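Local coordinates for protein anaerobically-induced outer membrane porin OprE (Pseudomonas aeruginosa, PDB 4FRX) that probably forms a channel for small solutes through the outer membrane, as an OprD-family beta-barrel porin, at residues Thr157-Gln162 and Phe195-Gly200; Leu210-Gly215 and His224-Ile229; Leu243-Ser248 and Arg282-Leu287. One frame throughout, in Å; residues are numbered along the deposited sequence. Where two conformers were deposited one is given.

Contact 1 of 3, residues Thr157-Gln162 and Phe195-Gly200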
loop_
_atom_site.group_PDB
_atom_site.type_symbol
_atom_site.label_atom_id
_atom_site.label_comp_id
_atom_site.label_asym_id
_atom_site.label_seq_id
_atom_site.Cartn_x
_atom_site.Cartn_y
_atom_site.Cartn_z
ATOM N N THR A 157 -3.812 19.680 -3.786
ATOM C CA THR A 157 -3.938 18.548 -4.699
ATOM C C THR A 157 -5.140 17.757 -4.196
ATOM O O THR A 157 -5.077 17.144 -3.138
ATOM C CB THR A 157 -2.677 17.667 -4.675
ATOM O OG1 THR A 157 -1.519 18.499 -4.815
ATOM C CG2 THR A 157 -2.699 16.660 -5.809
ATOM N N LEU A 158 -6.244 17.802 -4.929
ATOM C CA LEU A 158 -7.502 17.261 -4.423
ATOM C C LEU A 158 -7.913 15.992 -5.151
ATOM O O LEU A 158 -7.546 15.784 -6.312
ATOM C CB LEU A 158 -8.604 18.301 -4.570
ATOM C CG LEU A 158 -8.311 19.639 -3.888
ATOM C CD1 LEU A 158 -9.344 20.668 -4.327
ATOM C CD2 LEU A 158 -8.331 19.454 -2.369
ATOM N N VAL A 159 -8.664 15.135 -4.470
ATOM C CA VAL A 159 -9.093 13.879 -5.080
ATOM C C VAL A 159 -10.398 13.421 -4.446
ATOM O O VAL A 159 -10.666 13.697 -3.273
ATOM C CB VAL A 159 -7.979 12.773 -4.992
ATOM C CG1 VAL A 159 -7.686 12.399 -3.548
ATOM C CG2 VAL A 159 -8.352 11.520 -5.797
ATOM N N ALA A 160 -11.229 12.778 -5.256
ATOM C CA ALA A 160 -12.460 12.160 -4.799
ATOM C C ALA A 160 -12.724 11.018 -5.759
ATOM O O ALA A 160 -12.470 11.141 -6.950
ATOM C CB ALA A 160 -13.610 13.157 -4.832
ATOM N N GLY A 161 -13.223 9.903 -5.247
ATOM C CA GLY A 161 -13.461 8.757 -6.097
ATOM C C GLY A 161 -14.340 7.726 -5.427
ATOM O O GLY A 161 -14.725 7.870 -4.265
ATOM N N GLN A 162 -14.670 6.700 -6.193
ATOM C CA GLN A 162 -15.480 5.592 -5.734
ATOM C C GLN A 162 -14.868 4.344 -6.336
ATOM O O GLN A 162 -14.663 4.291 -7.558
ATOM C CB GLN A 162 -16.904 5.744 -6.270
ATOM C CG GLN A 162 -17.800 4.554 -5.976
ATOM C CD GLN A 162 -19.226 4.756 -6.459
ATOM O OE1 GLN A 162 -19.632 5.872 -6.779
ATOM N NE2 GLN A 162 -19.995 3.673 -6.509
ATOM N N PHE A 195 -16.767 1.797 -2.201
ATOM C CA PHE A 195 -15.810 2.509 -1.351
ATOM C C PHE A 195 -15.675 3.935 -1.865
ATOM O O PHE A 195 -15.268 4.150 -3.005
ATOM C CB PHE A 195 -14.439 1.811 -1.334
ATOM C CG PHE A 195 -13.380 2.569 -0.558
ATOM C CD1 PHE A 195 -13.318 2.488 0.829
ATOM C CD2 PHE A 195 -12.445 3.362 -1.218
ATOM C CE1 PHE A 195 -12.346 3.208 1.555
ATOM C CE2 PHE A 195 -11.471 4.064 -0.509
ATOM C CZ PHE A 195 -11.428 3.983 0.887
ATOM N N TYR A 196 -16.013 4.906 -1.019
ATOM C CA TYR A 196 -15.924 6.318 -1.377
ATOM C C TYR A 196 -14.762 6.948 -0.666
ATOM O O TYR A 196 -14.507 6.635 0.495
ATOM C CB TYR A 196 -17.186 7.049 -0.918
ATOM C CG TYR A 196 -18.454 6.403 -1.378
ATOM C CD1 TYR A 196 -18.884 6.543 -2.685
ATOM C CD2 TYR A 196 -19.234 5.652 -0.503
ATOM C CE1 TYR A 196 -20.060 5.955 -3.115
ATOM C CE2 TYR A 196 -20.401 5.056 -0.923
ATOM C CZ TYR A 196 -20.814 5.211 -2.227
ATOM O OH TYR A 196 -21.982 4.618 -2.640
ATOM N N TYR A 197 -14.066 7.856 -1.351
ATOM C CA TYR A 197 -12.929 8.519 -0.755
ATOM C C TYR A 197 -12.791 9.933 -1.296
ATOM O O TYR A 197 -13.234 10.229 -2.396
ATOM C CB TYR A 197 -11.638 7.719 -0.955
ATOM C CG TYR A 197 -11.222 7.512 -2.411
ATOM C CD1 TYR A 197 -11.824 6.523 -3.189
ATOM C CD2 TYR A 197 -10.224 8.292 -2.992
ATOM C CE1 TYR A 197 -11.440 6.305 -4.503
ATOM C CE2 TYR A 197 -9.831 8.091 -4.319
ATOM C CZ TYR A 197 -10.449 7.100 -5.070
ATOM O OH TYR A 197 -10.074 6.885 -6.377
ATOM N N ALA A 198 -12.186 10.794 -0.496
ATOM C CA ALA A 198 -11.978 12.184 -0.857
ATOM C C ALA A 198 -10.932 12.753 0.065
ATOM O O ALA A 198 -10.842 12.366 1.221
ATOM C CB ALA A 198 -13.282 12.984 -0.728
ATOM N N GLY A 199 -10.125 13.672 -0.447
ATOM C CA GLY A 199 -9.277 14.464 0.419
ATOM C C GLY A 199 -8.281 15.289 -0.357
ATOM O O GLY A 199 -8.406 15.465 -1.580
ATOM N N GLY A 200 -7.283 15.803 0.342
ATOM C CA GLY A 200 -6.308 16.631 -0.325
ATOM C C GLY A 200 -5.030 16.815 0.451
ATOM O O GLY A 200 -4.966 16.513 1.647
#

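Contact 2 of 3, residues Leu210-Gly215 and His224-Ile229. With C8E ((hydroxyethyloxy)tri(ethyloxy)octane), chain F; C8E ((hydroxyethyloxy)tri(ethyloxy)octane), chain C.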
loop_
_atom_site.group_PDB
_atom_site.type_symbol
_atom_site.label_atom_id
_atom_site.label_comp_id
_atom_site.label_asym_id
_atom_site.label_seq_id
_atom_site.Cartn_x
_atom_site.Cartn_y
_atom_site.Cartn_z
ATOM N N LEU A 210 -0.019 19.828 4.793
ATOM C CA LEU A 210 -1.086 19.272 5.622
ATOM C C LEU A 210 -1.949 18.353 4.752
ATOM O O LEU A 210 -2.025 18.524 3.539
ATOM C CB LEU A 210 -1.959 20.393 6.147
ATOM C CG LEU A 210 -1.195 21.530 6.833
ATOM C CD1 LEU A 210 -2.204 22.585 7.256
ATOM C CD2 LEU A 210 -0.412 20.991 8.033
ATOM N N GLN A 211 -2.634 17.408 5.375
ATOM C CA GLN A 211 -3.459 16.475 4.635
ATOM C C GLN A 211 -4.723 16.186 5.419
ATOM O O GLN A 211 -4.695 16.127 6.644
ATOM C CB GLN A 211 -2.724 15.163 4.485
ATOM C CG GLN A 211 -1.539 15.160 3.539
ATOM C CD GLN A 211 -0.896 13.794 3.503
ATOM O OE1 GLN A 211 -0.466 13.279 4.538
ATOM N NE2 GLN A 211 -0.859 13.180 2.322
ATOM N N TYR A 212 -5.829 16.022 4.707
ATOM C CA TYR A 212 -7.038 15.474 5.284
ATOM C C TYR A 212 -7.581 14.524 4.254
ATOM O O TYR A 212 -7.724 14.902 3.088
ATOM C CB TYR A 212 -8.111 16.537 5.564
ATOM C CG TYR A 212 -9.443 15.862 5.805
ATOM C CD1 TYR A 212 -9.711 15.250 7.021
ATOM C CD2 TYR A 212 -10.400 15.757 4.794
ATOM C CE1 TYR A 212 -10.897 14.588 7.241
ATOM C CE2 TYR A 212 -11.600 15.090 5.007
ATOM C CZ TYR A 212 -11.842 14.516 6.231
ATOM O OH TYR A 212 -13.022 13.847 6.456
ATOM N N TYR A 213 -7.907 13.304 4.682
ATOM C CA TYR A 213 -8.561 12.330 3.821
ATOM C C TYR A 213 -9.721 11.621 4.517
ATOM O O TYR A 213 -9.742 11.481 5.742
ATOM C CB TYR A 213 -7.559 11.295 3.283
ATOM C CG TYR A 213 -6.638 11.867 2.204
ATOM C CD1 TYR A 213 -5.473 12.553 2.542
ATOM C CD2 TYR A 213 -6.931 11.714 0.852
ATOM C CE1 TYR A 213 -4.636 13.106 1.558
ATOM C CE2 TYR A 213 -6.080 12.243 -0.139
ATOM C CZ TYR A 213 -4.939 12.940 0.230
ATOM O OH TYR A 213 -4.086 13.482 -0.733
ATOM N N TYR A 214 -10.660 11.156 3.706
ATOM C CA TYR A 214 -11.839 10.471 4.174
ATOM C C TYR A 214 -12.006 9.211 3.360
ATOM O O TYR A 214 -11.860 9.231 2.142
ATOM C CB TYR A 214 -13.065 11.366 4.005
ATOM C CG TYR A 214 -14.380 10.691 4.329
ATOM C CD1 TYR A 214 -14.735 10.408 5.640
ATOM C CD2 TYR A 214 -15.262 10.342 3.320
ATOM C CE1 TYR A 214 -15.948 9.787 5.936
ATOM C CE2 TYR A 214 -16.464 9.737 3.597
ATOM C CZ TYR A 214 -16.808 9.464 4.903
ATOM O OH TYR A 214 -18.017 8.856 5.165
ATOM N N GLY A 215 -12.291 8.107 4.039
ATOM C CA GLY A 215 -12.576 6.857 3.369
ATOM C C GLY A 215 -13.795 6.174 3.956
ATOM O O GLY A 215 -13.987 6.189 5.171
ATOM N N HIS A 224 -11.536 8.842 8.941
ATOM C CA HIS A 224 -10.953 10.162 8.725
ATOM C C HIS A 224 -9.468 10.130 9.052
ATOM O O HIS A 224 -9.051 9.436 9.977
ATOM C CB HIS A 224 -11.624 11.192 9.623
ATOM C CG HIS A 224 -13.091 11.329 9.389
ATOM N ND1 HIS A 224 -13.620 12.285 8.552
ATOM C CD2 HIS A 224 -14.145 10.642 9.891
ATOM C CE1 HIS A 224 -14.938 12.176 8.540
ATOM N NE2 HIS A 224 -15.283 11.190 9.346
ATOM N N PHE A 225 -8.678 10.884 8.290
ATOM C CA PHE A 225 -7.240 10.957 8.475
ATOM C C PHE A 225 -6.805 12.420 8.446
ATOM O O PHE A 225 -7.235 13.171 7.581
ATOM C CB PHE A 225 -6.547 10.238 7.319
ATOM C CG PHE A 225 -5.070 10.506 7.220
ATOM C CD1 PHE A 225 -4.175 9.831 8.030
ATOM C CD2 PHE A 225 -4.566 11.416 6.286
ATOM C CE1 PHE A 225 -2.802 10.056 7.924
ATOM C CE2 PHE A 225 -3.204 11.656 6.185
ATOM C CZ PHE A 225 -2.313 10.966 6.999
ATOM N N LEU A 226 -5.945 12.807 9.379
ATOM C CA LEU A 226 -5.217 14.071 9.313
ATOM C C LEU A 226 -3.728 13.746 9.277
ATOM O O LEU A 226 -3.291 12.772 9.899
ATOM C CB LEU A 226 -5.531 14.953 10.530
ATOM C CG LEU A 226 -6.966 15.480 10.605
ATOM C CD1 LEU A 226 -7.268 16.026 12.007
ATOM C CD2 LEU A 226 -7.230 16.531 9.532
ATOM N N GLY A 227 -2.956 14.551 8.548
ATOM C CA GLY A 227 -1.531 14.320 8.423
ATOM C C GLY A 227 -0.739 15.622 8.364
ATOM O O GLY A 227 -1.246 16.660 7.958
ATOM N N LEU A 228 0.524 15.557 8.754
ATOM C CA LEU A 228 1.397 16.709 8.632
ATOM C C LEU A 228 2.761 16.175 8.280
ATOM O O LEU A 228 3.191 15.175 8.838
ATOM C CB LEU A 228 1.428 17.482 9.958
ATOM C CG LEU A 228 2.436 18.602 10.235
ATOM C CD1 LEU A 228 1.837 19.553 11.257
ATOM C CD2 LEU A 228 3.771 18.080 10.746
ATOM N N ILE A 229 3.438 16.839 7.349
ATOM C CA ILE A 229 4.819 16.531 7.061
ATOM C C ILE A 229 5.576 17.848 7.098
ATOM O O ILE A 229 5.210 18.796 6.401
ATOM C CB ILE A 229 4.990 15.912 5.674
ATOM C CG1 ILE A 229 4.134 14.649 5.540
ATOM C CG2 ILE A 229 6.468 15.587 5.424
ATOM C CD1 ILE A 229 4.773 13.424 6.138
HETATM C C3 C8E F . -4.748 19.803 9.357
HETATM C C4 C8E F . -3.497 19.561 10.206
HETATM C C5 C8E F . -3.217 18.075 10.407
HETATM C C6 C8E F . -2.894 17.715 11.852
HETATM C C7 C8E F . -1.568 16.970 11.991
HETATM C C8 C8E F . -1.739 15.456 12.106
HETATM O O9 C8E F . -1.636 15.041 13.455
HETATM O O18 C8E F . -6.395 15.716 20.887
HETATM C C19 C8E F . -6.723 15.605 22.249
HETATM C C20 C8E F . -6.107 14.283 22.630
HETATM O O21 C8E F . -5.163 14.537 23.634
HETATM C C1 C8E C . -4.587 31.693 0.401
HETATM C C2 C8E C . -5.841 30.837 0.547
HETATM C C3 C8E C . -5.512 29.349 0.616
HETATM C C4 C8E C . -5.464 28.863 2.058
HETATM C C5 C8E C . -6.684 28.026 2.419
HETATM C C6 C8E C . -6.520 27.447 3.818
HETATM C C7 C8E C . -6.768 25.947 3.808
HETATM C C8 C8E C . -5.867 25.238 4.809
HETATM O O9 C8E C . -6.461 24.009 5.163
HETATM C C10 C8E C . -5.916 22.901 4.480
HETATM C C11 C8E C . -6.380 21.627 5.178
HETATM O O12 C8E C . -6.005 20.503 4.415
HETATM C C13 C8E C . -5.239 19.593 5.168
#

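Contact 3 of 3, residues Leu243-Ser248 and Arg282-Leu287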
loop_
_atom_site.group_PDB
_atom_site.type_symbol
_atom_site.label_atom_id
_atom_site.label_comp_id
_atom_site.label_asym_id
_atom_site.label_seq_id
_atom_site.Cartn_x
_atom_site.Cartn_y
_atom_site.Cartn_z
ATOM N N LEU A 243 3.453 13.236 11.059
ATOM C CA LEU A 243 2.380 13.010 12.042
ATOM C C LEU A 243 1.126 12.510 11.348
ATOM O O LEU A 243 0.773 12.979 10.262
ATOM C CB LEU A 243 2.051 14.290 12.811
ATOM C CG LEU A 243 3.209 15.065 13.420
ATOM C CD1 LEU A 243 2.678 16.264 14.207
ATOM C CD2 LEU A 243 4.022 14.151 14.325
ATOM N N ARG A 244 0.462 11.547 11.973
ATOM C CA ARG A 244 -0.727 10.931 11.394
ATOM C C ARG A 244 -1.739 10.641 12.495
ATOM O O ARG A 244 -1.373 10.263 13.611
ATOM C CB ARG A 244 -0.380 9.626 10.667
ATOM C CG ARG A 244 0.751 9.741 9.662
ATOM C CD ARG A 244 1.001 8.437 8.928
ATOM N NE ARG A 244 2.209 8.521 8.111
ATOM C CZ ARG A 244 2.661 7.538 7.340
ATOM N NH1 ARG A 244 2.002 6.390 7.285
ATOM N NH2 ARG A 244 3.777 7.701 6.641
ATOM N N ALA A 245 -3.007 10.837 12.163
ATOM C CA ALA A 245 -4.110 10.603 13.075
ATOM C C ALA A 245 -5.240 10.018 12.237
ATOM O O ALA A 245 -5.631 10.629 11.250
ATOM C CB ALA A 245 -4.549 11.918 13.684
ATOM N N PHE A 246 -5.741 8.842 12.611
ATOM C CA PHE A 246 -6.879 8.216 11.927
ATOM C C PHE A 246 -8.008 8.010 12.928
ATOM O O PHE A 246 -7.769 7.549 14.037
ATOM C CB PHE A 246 -6.526 6.815 11.415
ATOM C CG PHE A 246 -5.674 6.769 10.169
ATOM C CD1 PHE A 246 -6.261 6.740 8.907
ATOM C CD2 PHE A 246 -4.299 6.627 10.260
ATOM C CE1 PHE A 246 -5.481 6.633 7.753
ATOM C CE2 PHE A 246 -3.515 6.523 9.113
ATOM C CZ PHE A 246 -4.116 6.516 7.856
ATOM N N ASP A 247 -9.245 8.313 12.552
ATOM C CA ASP A 247 -10.375 7.885 13.372
ATOM C C ASP A 247 -11.225 6.973 12.498
ATOM O O ASP A 247 -11.699 7.397 11.450
ATOM C CB ASP A 247 -11.221 9.066 13.811
ATOM C CG ASP A 247 -12.390 8.644 14.675
ATOM O OD1 ASP A 247 -12.170 8.409 15.873
ATOM O OD2 ASP A 247 -13.517 8.517 14.150
ATOM N N SER A 248 -11.420 5.731 12.929
ATOM C CA SER A 248 -12.198 4.772 12.146
ATOM C C SER A 248 -13.404 4.309 12.959
ATOM O O SER A 248 -13.265 3.893 14.115
ATOM C CB SER A 248 -11.359 3.561 11.796
ATOM O OG SER A 248 -10.166 3.905 11.112
ATOM N N ARG A 282 -8.800 4.159 16.865
ATOM C CA ARG A 282 -8.132 5.445 16.751
ATOM C C ARG A 282 -6.630 5.185 16.696
ATOM O O ARG A 282 -6.088 4.498 17.548
ATOM C CB ARG A 282 -8.501 6.361 17.931
ATOM C CG ARG A 282 -9.985 6.729 17.985
ATOM C CD ARG A 282 -10.342 7.592 19.195
ATOM N NE ARG A 282 -10.192 6.897 20.474
ATOM C CZ ARG A 282 -9.137 7.034 21.276
ATOM N NH1 ARG A 282 -8.138 7.835 20.935
ATOM N NH2 ARG A 282 -9.082 6.372 22.418
ATOM N N ALA A 283 -5.961 5.711 15.667
ATOM C CA ALA A 283 -4.526 5.479 15.489
ATOM C C ALA A 283 -3.823 6.839 15.476
ATOM O O ALA A 283 -4.321 7.771 14.872
ATOM C CB ALA A 283 -4.288 4.786 14.182
ATOM N N PHE A 284 -2.694 6.964 16.154
ATOM C CA PHE A 284 -1.930 8.213 16.157
ATOM C C PHE A 284 -0.452 7.873 16.054
ATOM O O PHE A 284 0.011 6.971 16.731
ATOM C CB PHE A 284 -2.172 9.011 17.446
ATOM C CG PHE A 284 -1.302 10.239 17.566
ATOM C CD1 PHE A 284 -1.613 11.396 16.863
ATOM C CD2 PHE A 284 -0.170 10.234 18.366
ATOM C CE1 PHE A 284 -0.815 12.527 16.961
ATOM C CE2 PHE A 284 0.634 11.361 18.466
ATOM C CZ PHE A 284 0.307 12.508 17.762
ATOM N N SER A 285 0.290 8.583 15.215
ATOM C CA SER A 285 1.714 8.302 15.135
ATOM C C SER A 285 2.547 9.547 14.881
ATOM O O SER A 285 2.061 10.523 14.312
ATOM C CB SER A 285 2.002 7.271 14.057
ATOM O OG SER A 285 1.762 7.825 12.780
ATOM N N GLY A 286 3.796 9.493 15.337
ATOM C CA GLY A 286 4.789 10.529 15.096
ATOM C C GLY A 286 6.070 9.822 14.695
ATOM O O GLY A 286 6.509 8.898 15.380
ATOM N N LEU A 287 6.649 10.211 13.561
ATOM C CA LEU A 287 7.913 9.638 13.126
ATOM C C LEU A 287 8.855 10.788 12.800
ATOM O O LEU A 287 8.481 11.703 12.084
ATOM C CB LEU A 287 7.705 8.762 11.880
ATOM C CG LEU A 287 8.958 8.196 11.207
ATOM C CD1 LEU A 287 9.640 7.149 12.113
ATOM C CD2 LEU A 287 8.632 7.616 9.832
#

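Contact 1 of 3, residues Thr157-Gln162 and Phe195-Gly200
With chi1 at 62°, Tyr197 holds CG between its backbone N and carbonyl carbon, and this swings the phenol back across the neighbouring strand until it lies over Gly161. The CA of Gly161 sits above one ring face, offset toward the rim, in a CH-pi contact with CA 3.8 Å from the ring centroid of Tyr197. Because Gly161 has no CB, the ring can settle directly on its backbone. Val159 CG2 meets the same ring obliquely, 4.0 Å from Tyr197 CE2. On the other face of the sheet, Gln162 stretches out alongside Tyr196 in the same direction, its amide carbon CD 3.6 Å from Tyr196 CE1, with amide and ring planes 58° apart. On that same face the methyl groups of Ala160 and Ala198 meet, CB to CB 4.1 Å. Paired backbone hydrogen bonds join Val159 with Gly199 and Gly161 with Tyr197, the regular antiparallel ladder of a porin barrel wall. The Tyr197 hydroxyl is held by Gln147 of strand 142-150, which pairs with the edge of 157-162 away from 195-200; Leu124 and Leu128 pack on the Tyr197 side chain, and strand 208-217 flanks 195-200.

Contact 2 of 3, residues Leu210-Gly215 and His224-Ile229
The imidazole of His224 carries Tyr214 CD1 over one face, 3.4 Å above its plane and displaced toward the rim, while the Tyr212 phenol reaches its edge. That edge contact is a hydrogen bond between Tyr212 OH and His224 ND1, 2.7 Å long, in which either partner may be the donor; ND1 lies in the plane of the Tyr212 ring. Tyr212 and His224 run side by side in the same direction, and with Tyr214, whose ring meets the imidazole obliquely at 49°, they form an aromatic cluster. The strands belong to a beta hairpin of the barrel wall, with Gln211-Gly227 and Tyr213-Phe225 as its hydrogen-bonded pairs. Tyr212 CD1 also touches Leu226 CD2 at 3.8 Å. The opposite face of the hairpin bears Phe225, whose CG stands anti to the backbone N (chi1 167°); this lays the ring toward Gln211, and Gln211 OE1 meets the ring edge in plane, 3.6 Å from Phe225 CE2. Asp201 takes hydrogen bonds from both Gln211 NE2 and Tyr213 OH. Two detergent molecules bind on the leucine side: C7 of the chain F detergent lies 3.7 Å from Leu228 CB, C13 of the chain C detergent 3.5 Å from Leu210 CB.

Contact 3 of 3, residues Leu243-Ser248 and Arg282-Leu287
Arg244 and Ser285 exchange two backbone hydrogen bonds, N to O in each direction, and Phe246 does the same with Ala283. The straightest of the four runs from Phe246 N to Ala283 O, 2.9 Å with 169° at the hydrogen. Weaker CA-H...O contacts alternate with them, among them Phe284 CA to Arg244 O at 3.3 Å. These bonds pair the two strands antiparallel within the barrel wall, the segment axes being 4.7 Å apart at closest approach. In the conformer given for Arg282, and so with caution, Asp247 OD1 touches the aliphatic CG of Arg282 at 3.5 Å, while Asp247 OD1 and Arg282 NE stay 5.2 Å apart. Arg244 has CG anti to the carbonyl carbon (chi1 -51°); its CB, CG and CD pass Ser285 OG, CB nearest at 3.5 Å, before the guanidinium leads away. Its polar partners lie outside the two segments: NE forms a salt bridge with Asp242, and the guanidinium makes a cation-pi contact with Tyr324. Packing is light on the face with Leu243, Ala245 and Phe284. Leu243 lays CD2 on Gly286 CA at 3.8 Å, and in the conformer given Ala245 CB lies loosely at the edge of the Phe284 ring. On the other face, Phe246 and Ala283 touch through their CB atoms, 4.1 Å apart. The Phe246 ring leads away from Ala283, meeting Phe225 at about 45° and Phe310 edge-to-face. Strand 221-234 pairs with the far edge of 243-248, joined through His224, Leu226 and Leu228, while strand 295-305 borders 282-287, where Leu304 and Gln302 pack on Ala283 and Ser285, respectively.

The three contacts lie in series along the chain and follow one another around the same stretch of barrel wall. Contacts 1 and 2, centres about 11 Å apart, are stitched by probable hydrogen bonds between strands 195-203 and 208-217, Ala198 O to Tyr214 N at 2.8 Å and Gly200 N to Tyr212 O at 2.9 Å. Contacts 2 and 3 are closer, centres about 9 Å apart, with probable hydrogen bonds from Asp247 N to His224 O, 2.8 Å, and from Leu226 N to Ala245 O, 2.9 Å. Contacts 1 and 3 do not touch, their nearest atoms being about 9 Å apart. Bound detergent touches contact 2 and Leu243 of contact 3, consistent with a membrane-facing surface there.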